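Local coordinates for protein monomethylamine methyltransferase MtmB1 (Methanosarcina barkeri, PDB 1NTH) that transfers the methyl group of monomethylamine to the corrinoid cofactor of its partner protein MtmC, a step of methanogenesis from methylamine, at residues S133-D138 against V374-T379; T162-K167 against V177-T182; H228-L233 against S244-Y249. One frame throughout, in Å; residues are numbered along the deposited sequence.

Contact 1: S133-D138 against V374-T379; sequences SPISED and VTDKTT
Pro134 and Thr375, and next to them Ile135 and Asp376, are the pairs at which the two backbones run closest, their CA atoms 4.8 Å apart in both cases. The 374-379 segment meets the short strand 134-135 with a type II beta turn, Val374 to Lys377, closed by a bond from Lys377 N to Val374 O. At the third position of that turn Asp376 has a positive phi of 65° and sends its N to Pro134 O at 2.9 Å. The same oxygen also receives a CH...O contact from CA of Thr375.

Asp376 then turns its carboxylate toward the residue just after the strand. With CG lying beside its own backbone N (chi1 -60°), both oxygens reach Ser136. OD1 of Asp376 takes the N-H of Ser136, with 2.8 Å between OD1 and N. OD2 of Asp376 takes the hydroxyl OG of Ser136 at 2.7 Å. Each oxygen is met on its syn side, about 20° out of the carboxylate plane, so the two bonds together fix the rotation of the group. Van der Waals contacts surround this pair of bonds. The ring of Pro134 lies with CG over the backbone of Thr375, the methyl CG2 of Thr375 comes 3.5 Å from OG of Ser136, and CD1 of Ile135 reaches OG1 of Thr378 at 3.6 Å. Further back, CG2 of Thr378 rests on the side chain of Ser133, whose hydroxyl is bonded to Pro130 O.

Thr379 caps the helix 380-393 that follows. In this bidentate Asp-Ser interaction one carboxylate takes the N-H and the hydroxyl of the same serine, and it ties the connection after strand 363-366 to the segment following strand 125-128 of the TIM barrel.

Contact 2: T162-K167 against V177-T182; sequences TSVRGK and VLAAKT
Val164, Leu178 and, to a smaller degree, Arg165 and Ala179 make up this buried contact, in which the first two residues of a tight turn lean on a helix. Val164 points at the helix and uses both methyls. CG2 of Val164, anti to the backbone N, makes the close contact with the isobutyl end of Leu178, 3.6 Å from its CD2, and also meets CG of the leucine. CG1 of Val164 turns instead to the CB methyl of Ala179, at 4.3 Å. The valine and leucine side chains are set obliquely to each other.

Leu178 is brought to this place by an extended first torsion (chi1 178°), which carries CG out from the helix toward the turn. Its CD2 has a second neighbour in CD of Arg165, 3.8 Å away, where the arginine chain crosses the leucine at about a right angle. A bend at chi3 (60°) then takes the guanidinium on to other subunits: NH1 is bonded to Met193 O of the second subunit, and NH2 forms a salt bridge with Asp8 of the third. One turn further along the helix, OG1 of Thr182 is 2.6 Å from Leu178 O, above the carbonyl plane; that oxygen also accepts the helical bond from Thr182 N, so the hydroxyl is turned back onto its own helix.

Val164 to Lys167 form a type I' beta turn, closed in both directions by bonds between the N and O atoms of its two end residues. The turn lies in the loop between strand 160-161 and helix 174-193, so the chain folds back on the first turns of the helix it leads into. Tyr175 of that helix also touches Val164, while Met193 of the second subunit packs against Val164, Leu178 and Thr182.

Contact 3: H228-L233 against S244-Y249; sequences HEVSQL and SVIAHY
Tyr249 stands up from its helix toward the strand and meets His228, Glu229 and Val230 in turn. Its CB is directed at the strand, with CG beside the backbone N. From CG onward one face of the ring lies against CB of His228, which sits 3.4 Å from the ring centroid and only 6° off the normal, a well-centred CH-pi contact. Along one flank, CD2 and CE2 meet ND1 of His228, at 3.7 and 3.6 Å. The imidazole thus turns its edge to the same face, a T-shaped pair with the planes at 69°. On the other flank, CD1 passes His228 O, and CE1 comes 3.3 Å from Glu229 O, which lies at the ring edge near its plane; CB of Val230 is farther off. At the tip, OH of Tyr249 gives a hydrogen bond to Glu229 O at 2.8 Å, tilted out of the carbonyl plane. The face away from His228 is covered by CG1 of Val245, so the tyrosine is sandwiched between strand and helix.

Beside the ring, CG2 of Val230, anti to its backbone N, touches CG1 of Ile246 at 3.7 Å, an oblique apolar contact. The polar end of His228 looks elsewhere: its NE2 is bonded to Thr223 O.

Strand 228-231 and helix 244-249 run nearly antiparallel, at 158°, with 9.0 Å between their axes, as expected for the strand and following helix of a beta/alpha barrel. Helix 240-251 packs on the outside of strand 227-231, which is bonded to the parallel strand 255-259, and Ile256 of that strand touches Tyr249. Cys9 of helix 9-18 touches Ile246, and in the conformer given OE2 of Glu229 is hydrogen-bonded to NZ of the pyrrolysine at position 202.

Contact 1 encloses the other two along the chain: its segments lie 236 residues apart, whereas contacts 2 and 3 are local closures that follow one another between them. Contacts 1 and 2, with centres about 14 Å apart, touch directly through the carboxylate of Glu137, which accepts hydrogen bonds from Arg165 N and Ser163 OG; strands 134-135 and 160-161 also pair in parallel. Contact 3 stands apart, its centre about 25 Å from that of contact 1 and about 21 Å from that of contact 2, on strand 227-231 of the main barrel sheet. Contacts 2 and 3 both reach the third subunit, so these regions also help build the hexamer, a dimer of trimers.

Contact 1: S133-D138 against V374-T379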
loop_
_atom_site.group_PDB
_atom_site.type_symbol
_atom_site.label_atom_id
_atom_site.label_comp_id
_atom_site.label_asym_id
_atom_site.label_seq_id
_atom_site.Cartn_x
_atom_site.Cartn_y
_atom_site.Cartn_z
ATOM N N SER A 133 -14.894 18.694 -22.652
ATOM C CA SER A 133 -15.915 18.603 -23.691
ATOM C C SER A 133 -16.750 17.332 -23.540
ATOM O O SER A 133 -16.269 16.317 -23.033
ATOM C CB SER A 133 -15.254 18.630 -25.072
ATOM O OG SER A 133 -14.472 19.803 -25.230
ATOM N N PRO A 134 -18.020 17.373 -23.972
ATOM C CA PRO A 134 -18.899 16.204 -23.871
ATOM C C PRO A 134 -18.470 15.067 -24.797
ATOM O O PRO A 134 -18.255 15.274 -25.994
ATOM C CB PRO A 134 -20.274 16.770 -24.228
ATOM C CG PRO A 134 -19.941 17.875 -25.182
ATOM C CD PRO A 134 -18.743 18.530 -24.532
ATOM N N ILE A 135 -18.343 13.874 -24.227
ATOM C CA ILE A 135 -17.938 12.687 -24.970
ATOM C C ILE A 135 -18.961 11.570 -24.752
ATOM O O ILE A 135 -19.388 11.325 -23.623
ATOM C CB ILE A 135 -16.551 12.184 -24.493
ATOM C CG1 ILE A 135 -15.497 13.282 -24.681
ATOM C CG2 ILE A 135 -16.171 10.913 -25.244
ATOM C CD1 ILE A 135 -15.290 13.716 -26.129
ATOM N N SER A 136 -19.354 10.904 -25.834
ATOM C CA SER A 136 -20.317 9.809 -25.757
ATOM C C SER A 136 -19.751 8.661 -24.926
ATOM O O SER A 136 -18.568 8.336 -25.021
ATOM C CB SER A 136 -20.661 9.301 -27.161
ATOM O OG SER A 136 -21.257 10.324 -27.939
ATOM N N GLU A 137 -20.608 8.040 -24.125
ATOM C CA GLU A 137 -20.181 6.943 -23.266
ATOM C C GLU A 137 -19.515 5.788 -24.015
ATOM O O GLU A 137 -18.485 5.274 -23.571
ATOM C CB GLU A 137 -21.370 6.410 -22.453
ATOM C CG GLU A 137 -20.963 5.432 -21.354
ATOM C CD GLU A 137 -22.115 4.989 -20.461
ATOM O OE1 GLU A 137 -21.850 4.227 -19.506
ATOM O OE2 GLU A 137 -23.277 5.394 -20.704
ATOM N N ASP A 138 -20.078 5.387 -25.154
ATOM C CA ASP A 138 -19.509 4.260 -25.889
ATOM C C ASP A 138 -18.121 4.464 -26.492
ATOM O O ASP A 138 -17.511 3.510 -26.971
ATOM C CB ASP A 138 -20.474 3.758 -26.971
ATOM C CG ASP A 138 -20.879 4.834 -27.957
ATOM O OD1 ASP A 138 -20.155 5.842 -28.096
ATOM O OD2 ASP A 138 -21.929 4.657 -28.611
ATOM N N VAL A 374 -19.521 20.707 -28.467
ATOM C CA VAL A 374 -20.086 19.751 -29.410
ATOM C C VAL A 374 -19.599 18.344 -29.088
ATOM O O VAL A 374 -18.398 18.071 -29.081
ATOM C CB VAL A 374 -19.706 20.104 -30.864
ATOM C CG1 VAL A 374 -20.399 19.148 -31.826
ATOM C CG2 VAL A 374 -20.102 21.546 -31.168
ATOM N N THR A 375 -20.549 17.455 -28.825
ATOM C CA THR A 375 -20.243 16.076 -28.475
ATOM C C THR A 375 -19.274 15.379 -29.423
ATOM O O THR A 375 -19.447 15.392 -30.644
ATOM C CB THR A 375 -21.534 15.244 -28.375
ATOM O OG1 THR A 375 -22.408 15.849 -27.416
ATOM C CG2 THR A 375 -21.223 13.818 -27.935
ATOM N N ASP A 376 -18.245 14.782 -28.828
ATOM C CA ASP A 376 -17.210 14.033 -29.534
ATOM C C ASP A 376 -16.312 14.807 -30.496
ATOM O O ASP A 376 -15.559 14.198 -31.257
ATOM C CB ASP A 376 -17.834 12.836 -30.265
ATOM C CG ASP A 376 -18.527 11.872 -29.317
ATOM O OD1 ASP A 376 -18.070 11.750 -28.158
ATOM O OD2 ASP A 376 -19.517 11.225 -29.727
ATOM N N LYS A 377 -16.362 16.135 -30.464
ATOM C CA LYS A 377 -15.510 16.906 -31.361
ATOM C C LYS A 377 -14.189 17.367 -30.748
ATOM O O LYS A 377 -13.904 18.563 -30.668
ATOM C CB LYS A 377 -16.272 18.100 -31.950
ATOM C CG LYS A 377 -17.306 17.675 -32.991
ATOM C CD LYS A 377 -17.697 18.808 -33.929
ATOM C CE LYS A 377 -18.628 18.295 -35.020
ATOM N NZ LYS A 377 -18.983 19.351 -36.013
ATOM N N THR A 378 -13.390 16.393 -30.318
ATOM C CA THR A 378 -12.067 16.628 -29.745
ATOM C C THR A 378 -11.259 15.358 -29.988
ATOM O O THR A 378 -11.760 14.255 -29.761
ATOM C CB THR A 378 -12.108 16.870 -28.212
ATOM O OG1 THR A 378 -12.673 15.726 -27.559
ATOM C CG2 THR A 378 -12.930 18.103 -27.875
ATOM N N THR A 379 -10.026 15.498 -30.464
ATOM C CA THR A 379 -9.181 14.326 -30.693
ATOM C C THR A 379 -7.729 14.624 -30.340
ATOM O O THR A 379 -7.322 15.784 -30.255
ATOM C CB THR A 379 -9.207 13.852 -32.163
ATOM O OG1 THR A 379 -8.279 14.629 -32.929
ATOM C CG2 THR A 379 -10.604 13.991 -32.756
#

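Contact 2: T162-K167 against V177-T182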
loop_
_atom_site.group_PDB
_atom_site.type_symbol
_atom_site.label_atom_id
_atom_site.label_comp_id
_atom_site.label_asym_id
_atom_site.label_seq_id
_atom_site.Cartn_x
_atom_site.Cartn_y
_atom_site.Cartn_z
ATOM N N THR A 162 -21.254 12.059 -21.274
ATOM C CA THR A 162 -22.611 12.519 -21.560
ATOM C C THR A 162 -23.613 11.610 -20.860
ATOM O O THR A 162 -24.756 11.996 -20.621
ATOM C CB THR A 162 -22.911 12.569 -23.080
ATOM O OG1 THR A 162 -22.653 11.294 -23.678
ATOM C CG2 THR A 162 -22.051 13.634 -23.750
ATOM N N SER A 163 -23.179 10.396 -20.533
ATOM C CA SER A 163 -24.026 9.455 -19.814
ATOM C C SER A 163 -23.165 8.411 -19.121
ATOM O O SER A 163 -22.016 8.182 -19.501
ATOM C CB SER A 163 -25.017 8.753 -20.761
ATOM O OG SER A 163 -24.370 7.834 -21.630
ATOM N N VAL A 164 -23.718 7.811 -18.074
ATOM C CA VAL A 164 -23.040 6.746 -17.353
ATOM C C VAL A 164 -24.133 5.698 -17.152
ATOM O O VAL A 164 -25.203 5.995 -16.617
ATOM C CB VAL A 164 -22.441 7.241 -16.008
ATOM C CG1 VAL A 164 -23.533 7.746 -15.075
ATOM C CG2 VAL A 164 -21.639 6.120 -15.369
ATOM N N ARG A 165 -23.869 4.477 -17.610
ATOM C CA ARG A 165 -24.856 3.407 -17.547
ATOM C C ARG A 165 -26.130 3.861 -18.264
ATOM O O ARG A 165 -27.249 3.548 -17.856
ATOM C CB ARG A 165 -25.139 2.996 -16.094
ATOM C CG ARG A 165 -24.191 1.890 -15.624
ATOM C CD ARG A 165 -24.252 1.621 -14.127
ATOM N NE ARG A 165 -25.568 1.196 -13.662
ATOM C CZ ARG A 165 -25.819 0.814 -12.413
ATOM N NH1 ARG A 165 -24.840 0.801 -11.517
ATOM N NH2 ARG A 165 -27.048 0.467 -12.052
ATOM N N GLY A 166 -25.927 4.619 -19.341
ATOM C CA GLY A 166 -27.028 5.106 -20.157
ATOM C C GLY A 166 -27.888 6.214 -19.580
ATOM O O GLY A 166 -28.942 6.532 -20.137
ATOM N N LYS A 167 -27.445 6.816 -18.483
ATOM C CA LYS A 167 -28.206 7.882 -17.839
ATOM C C LYS A 167 -27.391 9.162 -17.696
ATOM O O LYS A 167 -26.175 9.119 -17.499
ATOM C CB LYS A 167 -28.659 7.423 -16.450
ATOM C CG LYS A 167 -29.590 6.219 -16.454
ATOM C CD LYS A 167 -30.983 6.588 -16.941
ATOM C CE LYS A 167 -31.918 5.392 -16.878
ATOM N NZ LYS A 167 -33.303 5.758 -17.277
ATOM N N VAL A 177 -22.394 11.099 -8.834
ATOM C CA VAL A 177 -21.351 10.477 -8.015
ATOM C C VAL A 177 -20.707 9.348 -8.818
ATOM O O VAL A 177 -19.479 9.239 -8.882
ATOM C CB VAL A 177 -21.933 9.905 -6.697
ATOM C CG1 VAL A 177 -20.921 8.977 -6.021
ATOM C CG2 VAL A 177 -22.283 11.051 -5.752
ATOM N N LEU A 178 -21.539 8.512 -9.434
ATOM C CA LEU A 178 -21.035 7.401 -10.237
ATOM C C LEU A 178 -20.121 7.918 -11.348
ATOM O O LEU A 178 -19.038 7.370 -11.579
ATOM C CB LEU A 178 -22.202 6.608 -10.846
ATOM C CG LEU A 178 -21.824 5.432 -11.757
ATOM C CD1 LEU A 178 -20.996 4.420 -10.973
ATOM C CD2 LEU A 178 -23.088 4.778 -12.305
ATOM N N ALA A 179 -20.549 8.977 -12.033
ATOM C CA ALA A 179 -19.749 9.544 -13.115
ATOM C C ALA A 179 -18.436 10.133 -12.610
ATOM O O ALA A 179 -17.400 9.995 -13.262
ATOM C CB ALA A 179 -20.553 10.616 -13.866
ATOM N N ALA A 180 -18.476 10.785 -11.451
ATOM C CA ALA A 180 -17.277 11.394 -10.885
ATOM C C ALA A 180 -16.183 10.353 -10.639
ATOM O O ALA A 180 -15.009 10.599 -10.924
ATOM C CB ALA A 180 -17.619 12.114 -9.578
ATOM N N LYS A 181 -16.565 9.198 -10.106
ATOM C CA LYS A 181 -15.590 8.144 -9.842
ATOM C C LYS A 181 -15.216 7.425 -11.134
ATOM O O LYS A 181 -14.037 7.195 -11.411
ATOM C CB LYS A 181 -16.150 7.118 -8.851
ATOM C CG LYS A 181 -16.469 7.665 -7.467
ATOM C CD LYS A 181 -16.903 6.536 -6.542
ATOM C CE LYS A 181 -17.452 7.050 -5.213
ATOM N NZ LYS A 181 -16.427 7.736 -4.372
ATOM N N THR A 182 -16.230 7.094 -11.929
ATOM C CA THR A 182 -16.040 6.361 -13.181
ATOM C C THR A 182 -15.186 7.074 -14.227
ATOM O O THR A 182 -14.359 6.452 -14.901
ATOM C CB THR A 182 -17.409 6.017 -13.802
ATOM O OG1 THR A 182 -18.165 5.239 -12.867
ATOM C CG2 THR A 182 -17.240 5.227 -15.094
#

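Contact 3: H228-L233 against S244-Y249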
loop_
_atom_site.group_PDB
_atom_site.type_symbol
_atom_site.label_atom_id
_atom_site.label_comp_id
_atom_site.label_asym_id
_atom_site.label_seq_id
_atom_site.Cartn_x
_atom_site.Cartn_y
_atom_site.Cartn_z
ATOM N N HIS A 228 -6.467 18.472 -9.081
ATOM C CA HIS A 228 -7.853 18.591 -8.632
ATOM C C HIS A 228 -8.370 19.989 -8.888
ATOM O O HIS A 228 -7.878 20.969 -8.340
ATOM C CB HIS A 228 -7.932 18.237 -7.153
ATOM C CG HIS A 228 -7.534 16.826 -6.876
ATOM N ND1 HIS A 228 -8.416 15.875 -6.414
ATOM C CD2 HIS A 228 -6.360 16.184 -7.084
ATOM C CE1 HIS A 228 -7.804 14.705 -6.355
ATOM N NE2 HIS A 228 -6.556 14.866 -6.756
ATOM N N GLU A 229 -9.397 20.051 -9.720
ATOM C CA GLU A 229 -9.966 21.306 -10.158
ATOM C C GLU A 229 -10.981 22.003 -9.267
ATOM O O GLU A 229 -11.911 21.388 -8.747
ATOM C CB GLU A 229 -10.586 21.071 -11.531
ATOM C CG GLU A 229 -11.233 22.267 -12.176
ATOM C CD GLU A 229 -11.928 21.865 -13.456
ATOM O OE1 GLU A 229 -13.176 21.765 -13.453
ATOM O OE2 GLU A 229 -11.218 21.626 -14.456
ATOM N N VAL A 230 -10.774 23.304 -9.091
ATOM C CA VAL A 230 -11.703 24.148 -8.349
ATOM C C VAL A 230 -11.843 25.376 -9.252
ATOM O O VAL A 230 -10.846 25.933 -9.713
ATOM C CB VAL A 230 -11.176 24.539 -6.953
ATOM C CG1 VAL A 230 -9.889 25.312 -7.060
ATOM C CG2 VAL A 230 -12.241 25.356 -6.226
ATOM N N SER A 231 -13.078 25.784 -9.521
ATOM C CA SER A 231 -13.315 26.899 -10.431
ATOM C C SER A 231 -13.756 28.217 -9.812
ATOM O O SER A 231 -14.723 28.265 -9.053
ATOM C CB SER A 231 -14.356 26.488 -11.476
ATOM O OG SER A 231 -13.982 25.292 -12.139
ATOM N N GLN A 232 -13.040 29.286 -10.143
ATOM C CA GLN A 232 -13.410 30.615 -9.666
ATOM C C GLN A 232 -14.475 31.106 -10.637
ATOM O O GLN A 232 -14.551 30.634 -11.772
ATOM C CB GLN A 232 -12.225 31.577 -9.718
ATOM C CG GLN A 232 -11.111 31.293 -8.726
ATOM C CD GLN A 232 -10.105 32.429 -8.670
ATOM O OE1 GLN A 232 -10.473 33.579 -8.424
ATOM N NE2 GLN A 232 -8.833 32.115 -8.899
ATOM N N LEU A 233 -15.293 32.057 -10.202
ATOM C CA LEU A 233 -16.334 32.594 -11.072
ATOM C C LEU A 233 -15.880 33.923 -11.687
ATOM O O LEU A 233 -14.758 34.368 -11.450
ATOM C CB LEU A 233 -17.628 32.772 -10.276
ATOM C CG LEU A 233 -18.137 31.494 -9.592
ATOM C CD1 LEU A 233 -19.463 31.775 -8.900
ATOM C CD2 LEU A 233 -18.300 30.382 -10.621
ATOM N N SER A 244 -15.980 24.461 -0.032
ATOM C CA SER A 244 -16.015 23.154 0.621
ATOM C C SER A 244 -15.166 22.158 -0.155
ATOM O O SER A 244 -14.517 21.297 0.436
ATOM C CB SER A 244 -17.450 22.631 0.729
ATOM O OG SER A 244 -18.115 23.242 1.817
ATOM N N VAL A 245 -15.171 22.270 -1.479
ATOM C CA VAL A 245 -14.371 21.368 -2.304
ATOM C C VAL A 245 -12.888 21.583 -2.000
ATOM O O VAL A 245 -12.109 20.624 -1.921
ATOM C CB VAL A 245 -14.645 21.594 -3.808
ATOM C CG1 VAL A 245 -13.620 20.848 -4.647
ATOM C CG2 VAL A 245 -16.043 21.099 -4.154
ATOM N N ILE A 246 -12.498 22.841 -1.817
ATOM C CA ILE A 246 -11.112 23.166 -1.498
ATOM C C ILE A 246 -10.700 22.506 -0.182
ATOM O O ILE A 246 -9.608 21.949 -0.074
ATOM C CB ILE A 246 -10.913 24.695 -1.376
ATOM C CG1 ILE A 246 -11.019 25.335 -2.764
ATOM C CG2 ILE A 246 -9.559 25.002 -0.735
ATOM C CD1 ILE A 246 -11.317 26.830 -2.731
ATOM N N ALA A 247 -11.575 22.571 0.819
ATOM C CA ALA A 247 -11.280 21.974 2.121
ATOM C C ALA A 247 -11.041 20.477 1.977
ATOM O O ALA A 247 -10.201 19.899 2.668
ATOM C CB ALA A 247 -12.433 22.222 3.083
ATOM N N HIS A 248 -11.803 19.855 1.087
ATOM C CA HIS A 248 -11.683 18.426 0.835
ATOM C C HIS A 248 -10.343 18.091 0.173
ATOM O O HIS A 248 -9.643 17.167 0.606
ATOM C CB HIS A 248 -12.848 17.967 -0.047
ATOM C CG HIS A 248 -12.644 16.622 -0.667
ATOM N ND1 HIS A 248 -12.473 16.449 -2.023
ATOM C CD2 HIS A 248 -12.575 15.387 -0.117
ATOM C CE1 HIS A 248 -12.309 15.164 -2.282
ATOM N NE2 HIS A 248 -12.367 14.499 -1.142
ATOM N N TYR A 249 -9.984 18.835 -0.869
ATOM C CA TYR A 249 -8.715 18.596 -1.564
ATOM C C TYR A 249 -7.540 18.748 -0.594
ATOM O O TYR A 249 -6.620 17.927 -0.582
ATOM C CB TYR A 249 -8.538 19.586 -2.722
ATOM C CG TYR A 249 -9.495 19.425 -3.892
ATOM C CD1 TYR A 249 -9.685 20.477 -4.789
ATOM C CD2 TYR A 249 -10.177 18.230 -4.131
ATOM C CE1 TYR A 249 -10.525 20.351 -5.896
ATOM C CE2 TYR A 249 -11.031 18.091 -5.245
ATOM C CZ TYR A 249 -11.193 19.160 -6.118
ATOM O OH TYR A 249 -12.015 19.047 -7.221
#